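Inositol monophosphatase (Zymomonas mobilis, PDB 4N81) probably acts as a magnesium-dependent phosphatase of the inositol monophosphatase superfamily, hydrolysing phosphate monoesters such as inositol monophosphate. Local coordinates at residues A[15-20]-A[124-129]; A[25-30]-A[44-49]. All blocks are in the same frame, centred on the assembly; numbering follows the deposited sequence.

Contact 1 uses helix 7-24, and contact 2 uses the turn after it together with helix 42-61; the pair shows how chemistry follows place in a fold. Contact 1 lays its helix against strand 125-130 of the large mixed sheet, and polar groups do most of the joining: an arginine grips an aspartate at the surface, with a buried alanine beneath. Contact 2 falls in the chain between the two segments of contact 1, the centres about 16 Å apart. It sits farther from the centre of the chain, where the turn packs a phenylalanine on helix 42-61 by apolar and CH-pi contacts alone. Each is partly buried, and each includes one small buried alanine.

Contact 1. Residues A[15-20]-A[124-129]; sequences RLADVA and QERWVG
R126 spreads its guanidinium over the methyl group of A17, whose CB lies 3.6 Å from NH2 of R126 and over the centre of one guanidinium face. The same group meets D18 at its edge, where both terminal nitrogens close on a single carboxylate oxygen. NH2 of R126 gives the shorter and straighter bond to OD1 of D18, 2.8 Å with an N-H...O angle of 152°, and approaches nearly along the C-O bond direction. NH1 of R126 reaches the same OD1 at 3.1 Å, from above the carboxylate plane; the two flat groups are turned 38° apart. This end-on salt bridge joins helix 7-24 to strand 125-130 where the helix packs on the large mixed sheet in the layered alpha/beta sandwich of the inositol monophosphatase fold, bridging backbones whose nearest CA atoms, those of A17 and R126, are 9.0 Å apart. With CG anti to the backbone N (chi1 -177°), R126 runs out from its strand and bends only at chi3, which brings the end of the guanidinium to the carboxylate. Its rotation is further fixed by N119, which accepts from NE, and by H14, whose ND1 pairs with NH1. The strand opens with a G1 beta bulge opposite Q120.

Contact 2. Residues A[25-30]-A[44-49]; sequences RPFFRA and TKADRG
A short 3-10 segment, 25-27, leads into a type II beta turn from F27 to A30, and brings the CA of F27 to 6.4 Å from that of A46 on helix 42-61. This is the connection between the two N-terminal helices of the inositol monophosphatase fold, and F27 is the side chain that reaches the helix. Its CG stands anti to the carbonyl carbon (chi1 -66°), turning one ring face to the helix. K45 and A46 share that face. CB of K45 lies over it in a CH-pi contact, 4.1 Å from the ring centroid and 29° off the normal, while the backbone N of A46 sits above the plane nearer the rim. The methyl of A46 lies on the same side, beyond the rim, its CB 3.7 Å from CD1 of F27. Replacing F27 with an alanine is likely to leave K45 CB and the A46 methyl without their aromatic partner and open a gap between turn and helix. P42, at the start of the helix, also touches F27, and A46 packs close to I88, a residue predicted to contribute to the catalytic magnesium site. The lysine chain then leaves past the ring edge, at about a right angle to the phenylalanine, with CD of K45 3.8 Å from CE2 of F27.

Contact 1. Residues A[15-20]-A[124-129]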
loop_
_atom_site.group_PDB
_atom_site.type_symbol
_atom_site.label_atom_id
_atom_site.label_comp_id
_atom_site.label_asym_id
_atom_site.label_seq_id
_atom_site.Cartn_x
_atom_site.Cartn_y
_atom_site.Cartn_z
ATOM N N ARG A 15 -12.132 20.655 10.368
ATOM C CA ARG A 15 -12.247 21.644 9.282
ATOM C C ARG A 15 -10.953 21.762 8.469
ATOM O O ARG A 15 -10.978 21.836 7.228
ATOM C CB ARG A 15 -12.702 23.019 9.853
ATOM C CG ARG A 15 -12.613 24.182 8.857
ATOM C CD ARG A 15 -13.702 25.261 9.060
ATOM N NE ARG A 15 -13.378 26.355 9.986
ATOM C CZ ARG A 15 -13.665 26.353 11.294
ATOM N NH1 ARG A 15 -14.238 25.284 11.853
ATOM N NH2 ARG A 15 -13.350 27.404 12.057
ATOM N N LEU A 16 -9.814 21.690 9.164
ATOM C CA LEU A 16 -8.532 21.754 8.476
ATOM C C LEU A 16 -8.371 20.527 7.596
ATOM O O LEU A 16 -7.901 20.615 6.454
ATOM C CB LEU A 16 -7.390 21.829 9.496
ATOM C CG LEU A 16 -7.422 23.066 10.418
ATOM C CD1 LEU A 16 -6.289 22.940 11.407
ATOM C CD2 LEU A 16 -7.278 24.370 9.642
ATOM N N ALA A 17 -8.807 19.373 8.092
ATOM C CA ALA A 17 -8.653 18.179 7.268
ATOM C C ALA A 17 -9.516 18.257 6.024
ATOM O O ALA A 17 -9.066 17.832 4.922
ATOM C CB ALA A 17 -8.932 16.872 8.056
ATOM N N ASP A 18 -10.713 18.832 6.169
ATOM C CA ASP A 18 -11.620 18.968 5.015
ATOM C C ASP A 18 -11.057 19.918 3.960
ATOM O O ASP A 18 -11.090 19.654 2.739
ATOM C CB ASP A 18 -12.978 19.568 5.435
ATOM C CG ASP A 18 -13.793 18.619 6.311
ATOM O OD1 ASP A 18 -13.445 17.413 6.361
ATOM O OD2 ASP A 18 -14.783 19.094 6.930
ATOM N N VAL A 19 -10.492 21.021 4.451
ATOM C CA VAL A 19 -9.945 22.010 3.545
ATOM C C VAL A 19 -8.752 21.431 2.769
ATOM O O VAL A 19 -8.633 21.563 1.487
ATOM C CB VAL A 19 -9.590 23.271 4.356
ATOM C CG1 VAL A 19 -8.670 24.189 3.575
ATOM C CG2 VAL A 19 -10.915 23.985 4.811
ATOM N N ALA A 20 -7.901 20.729 3.520
ATOM C CA ALA A 20 -6.754 20.101 2.861
ATOM C C ALA A 20 -7.199 19.042 1.833
ATOM O O ALA A 20 -6.630 18.947 0.712
ATOM C CB ALA A 20 -5.818 19.440 3.925
ATOM N N GLN A 124 -11.683 8.608 1.911
ATOM C CA GLN A 124 -12.459 9.178 3.025
ATOM C C GLN A 124 -12.377 8.289 4.270
ATOM O O GLN A 124 -13.383 7.776 4.761
ATOM C CB GLN A 124 -13.925 9.386 2.629
ATOM C CG GLN A 124 -14.098 9.890 1.228
ATOM C CD GLN A 124 -13.924 11.348 1.167
ATOM O OE1 GLN A 124 -12.932 11.887 1.674
ATOM N NE2 GLN A 124 -14.906 12.031 0.576
ATOM N N GLU A 125 -11.165 8.111 4.758
ATOM C CA GLU A 125 -10.953 7.364 5.979
ATOM C C GLU A 125 -10.267 8.343 6.922
ATOM O O GLU A 125 -9.177 8.863 6.606
ATOM C CB GLU A 125 -9.982 6.220 5.679
ATOM C CG GLU A 125 -10.533 5.283 4.572
ATOM C CD GLU A 125 -9.581 4.105 4.253
ATOM O OE1 GLU A 125 -9.991 2.921 4.413
ATOM O OE2 GLU A 125 -8.443 4.393 3.821
ATOM N N ARG A 126 -10.860 8.521 8.102
ATOM C CA ARG A 126 -10.381 9.533 9.023
ATOM C C ARG A 126 -10.273 8.965 10.445
ATOM O O ARG A 126 -11.276 8.488 11.019
ATOM C CB ARG A 126 -11.322 10.748 9.027
ATOM C CG ARG A 126 -10.796 11.873 9.952
ATOM C CD ARG A 126 -11.604 13.199 9.793
ATOM N NE ARG A 126 -11.479 13.698 8.426
ATOM C CZ ARG A 126 -11.996 14.846 7.974
ATOM N NH1 ARG A 126 -12.682 15.664 8.778
ATOM N NH2 ARG A 126 -11.811 15.171 6.698
ATOM N N TRP A 127 -9.051 8.984 10.972
ATOM C CA TRP A 127 -8.776 8.590 12.357
ATOM C C TRP A 127 -8.681 9.866 13.205
ATOM O O TRP A 127 -8.004 10.798 12.778
ATOM C CB TRP A 127 -7.382 7.948 12.401
ATOM C CG TRP A 127 -7.258 6.566 11.817
ATOM C CD1 TRP A 127 -7.283 5.362 12.525
ATOM C CD2 TRP A 127 -7.077 6.226 10.435
ATOM N NE1 TRP A 127 -7.158 4.302 11.627
ATOM C CE2 TRP A 127 -6.996 4.801 10.355
ATOM C CE3 TRP A 127 -7.008 6.976 9.243
ATOM C CZ2 TRP A 127 -6.767 4.125 9.132
ATOM C CZ3 TRP A 127 -6.801 6.301 8.026
ATOM C CH2 TRP A 127 -6.676 4.891 7.981
ATOM N N VAL A 128 -9.328 9.899 14.384
ATOM C CA VAL A 128 -9.227 11.061 15.269
ATOM C C VAL A 128 -8.847 10.566 16.660
ATOM O O VAL A 128 -9.563 9.726 17.234
ATOM C CB VAL A 128 -10.578 11.783 15.404
ATOM C CG1 VAL A 128 -10.412 13.055 16.273
ATOM C CG2 VAL A 128 -11.116 12.122 14.003
ATOM N N GLY A 129 -7.748 11.098 17.212
ATOM C CA GLY A 129 -7.336 10.761 18.572
ATOM C C GLY A 129 -7.203 12.006 19.431
ATOM O O GLY A 129 -6.851 13.091 18.920
#

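Contact 2. Residues A[25-30]-A[44-49]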
loop_
_atom_site.group_PDB
_atom_site.type_symbol
_atom_site.label_atom_id
_atom_site.label_comp_id
_atom_site.label_asym_id
_atom_site.label_seq_id
_atom_site.Cartn_x
_atom_site.Cartn_y
_atom_site.Cartn_z
ATOM N N ARG A 25 -7.148 16.470 -3.392
ATOM C CA ARG A 25 -7.786 15.423 -4.216
ATOM C C ARG A 25 -7.615 15.587 -5.747
ATOM O O ARG A 25 -7.239 14.629 -6.431
ATOM C CB ARG A 25 -9.272 15.321 -3.846
ATOM C CG ARG A 25 -10.046 14.163 -4.455
ATOM C CD ARG A 25 -11.532 14.166 -3.941
ATOM N NE ARG A 25 -11.604 13.862 -2.504
ATOM C CZ ARG A 25 -11.939 14.755 -1.566
ATOM N NH1 ARG A 25 -11.988 14.393 -0.260
ATOM N NH2 ARG A 25 -12.237 16.000 -1.928
ATOM N N PRO A 26 -7.834 16.802 -6.289
ATOM C CA PRO A 26 -7.732 16.955 -7.743
ATOM C C PRO A 26 -6.338 16.565 -8.277
ATOM O O PRO A 26 -6.211 16.370 -9.491
ATOM C CB PRO A 26 -7.995 18.456 -7.973
ATOM C CG PRO A 26 -8.799 18.872 -6.802
ATOM C CD PRO A 26 -8.342 18.030 -5.645
ATOM N N PHE A 27 -5.289 16.654 -7.448
ATOM C CA PHE A 27 -3.921 16.371 -7.914
ATOM C C PHE A 27 -3.567 14.891 -7.874
ATOM O O PHE A 27 -2.553 14.504 -8.394
ATOM C CB PHE A 27 -2.896 17.129 -7.077
ATOM C CG PHE A 27 -2.993 18.625 -7.247
ATOM C CD1 PHE A 27 -3.619 19.417 -6.283
ATOM C CD2 PHE A 27 -2.527 19.218 -8.405
ATOM C CE1 PHE A 27 -3.725 20.784 -6.449
ATOM C CE2 PHE A 27 -2.631 20.606 -8.587
ATOM C CZ PHE A 27 -3.232 21.381 -7.593
ATOM N N PHE A 28 -4.369 14.092 -7.204
ATOM C CA PHE A 28 -4.025 12.674 -7.061
ATOM C C PHE A 28 -4.114 11.965 -8.427
ATOM O O PHE A 28 -5.118 12.130 -9.153
ATOM C CB PHE A 28 -5.005 12.039 -6.068
ATOM C CG PHE A 28 -4.732 10.566 -5.830
ATOM C CD1 PHE A 28 -3.524 10.167 -5.266
ATOM C CD2 PHE A 28 -5.705 9.627 -6.139
ATOM C CE1 PHE A 28 -3.246 8.790 -5.039
ATOM C CE2 PHE A 28 -5.494 8.287 -5.890
ATOM C CZ PHE A 28 -4.275 7.864 -5.326
ATOM N N ARG A 29 -3.106 11.144 -8.738
ATOM C CA ARG A 29 -3.043 10.431 -10.022
ATOM C C ARG A 29 -3.054 11.311 -11.269
ATOM O O ARG A 29 -3.408 10.879 -12.356
ATOM C CB ARG A 29 -4.144 9.362 -10.103
ATOM C CG ARG A 29 -3.760 8.155 -9.221
ATOM C CD ARG A 29 -4.771 6.958 -9.294
ATOM N NE ARG A 29 -4.376 5.955 -8.286
ATOM C CZ ARG A 29 -5.082 4.855 -8.002
ATOM N NH1 ARG A 29 -6.202 4.594 -8.676
ATOM N NH2 ARG A 29 -4.705 4.062 -7.029
ATOM N N ALA A 30 -2.613 12.542 -11.104
ATOM C CA ALA A 30 -2.312 13.429 -12.219
ATOM C C ALA A 30 -0.972 13.020 -12.898
ATOM O O ALA A 30 -0.112 12.354 -12.291
ATOM C CB ALA A 30 -2.251 14.902 -11.722
ATOM N N THR A 44 3.796 18.761 -5.049
ATOM C CA THR A 44 4.244 20.026 -4.520
ATOM C C THR A 44 3.126 21.066 -4.566
ATOM O O THR A 44 2.919 21.824 -3.583
ATOM C CB THR A 44 5.495 20.520 -5.330
ATOM O OG1 THR A 44 6.570 19.588 -5.097
ATOM C CG2 THR A 44 5.896 21.880 -4.869
ATOM N N LYS A 45 2.359 21.083 -5.665
ATOM C CA LYS A 45 1.239 22.014 -5.719
ATOM C C LYS A 45 0.199 21.716 -4.639
ATOM O O LYS A 45 -0.297 22.628 -3.979
ATOM C CB LYS A 45 0.513 21.936 -7.081
ATOM C CG LYS A 45 1.304 22.413 -8.285
ATOM C CD LYS A 45 0.376 22.692 -9.464
ATOM C CE LYS A 45 1.169 23.080 -10.734
ATOM N NZ LYS A 45 1.958 21.858 -11.168
ATOM N N ALA A 46 -0.076 20.425 -4.428
ATOM C CA ALA A 46 -1.090 19.984 -3.485
ATOM C C ALA A 46 -0.658 20.325 -2.061
ATOM O O ALA A 46 -1.426 20.861 -1.280
ATOM C CB ALA A 46 -1.279 18.445 -3.611
ATOM N N ASP A 47 0.590 19.992 -1.743
ATOM C CA ASP A 47 1.136 20.236 -0.408
ATOM C C ASP A 47 1.155 21.717 -0.100
ATOM O O ASP A 47 0.675 22.155 0.969
ATOM C CB ASP A 47 2.561 19.633 -0.323
ATOM C CG ASP A 47 3.326 20.130 0.886
ATOM O OD1 ASP A 47 4.293 20.908 0.710
ATOM O OD2 ASP A 47 2.919 19.814 2.007
ATOM N N ARG A 48 1.654 22.523 -1.031
ATOM C CA ARG A 48 1.698 23.958 -0.764
ATOM C C ARG A 48 0.317 24.572 -0.657
ATOM O O ARG A 48 0.070 25.433 0.212
ATOM C CB ARG A 48 2.439 24.739 -1.873
ATOM C CG ARG A 48 3.930 24.416 -2.114
ATOM C CD ARG A 48 4.563 25.405 -3.152
ATOM N NE ARG A 48 4.259 26.817 -2.867
ATOM C CZ ARG A 48 4.388 27.822 -3.743
ATOM N NH1 ARG A 48 4.812 27.579 -4.979
ATOM N NH2 ARG A 48 4.085 29.073 -3.391
ATOM N N GLY A 49 -0.595 24.192 -1.550
ATOM C CA GLY A 49 -1.900 24.843 -1.479
ATOM C C GLY A 49 -2.647 24.436 -0.195
ATOM O O GLY A 49 -3.325 25.282 0.448
#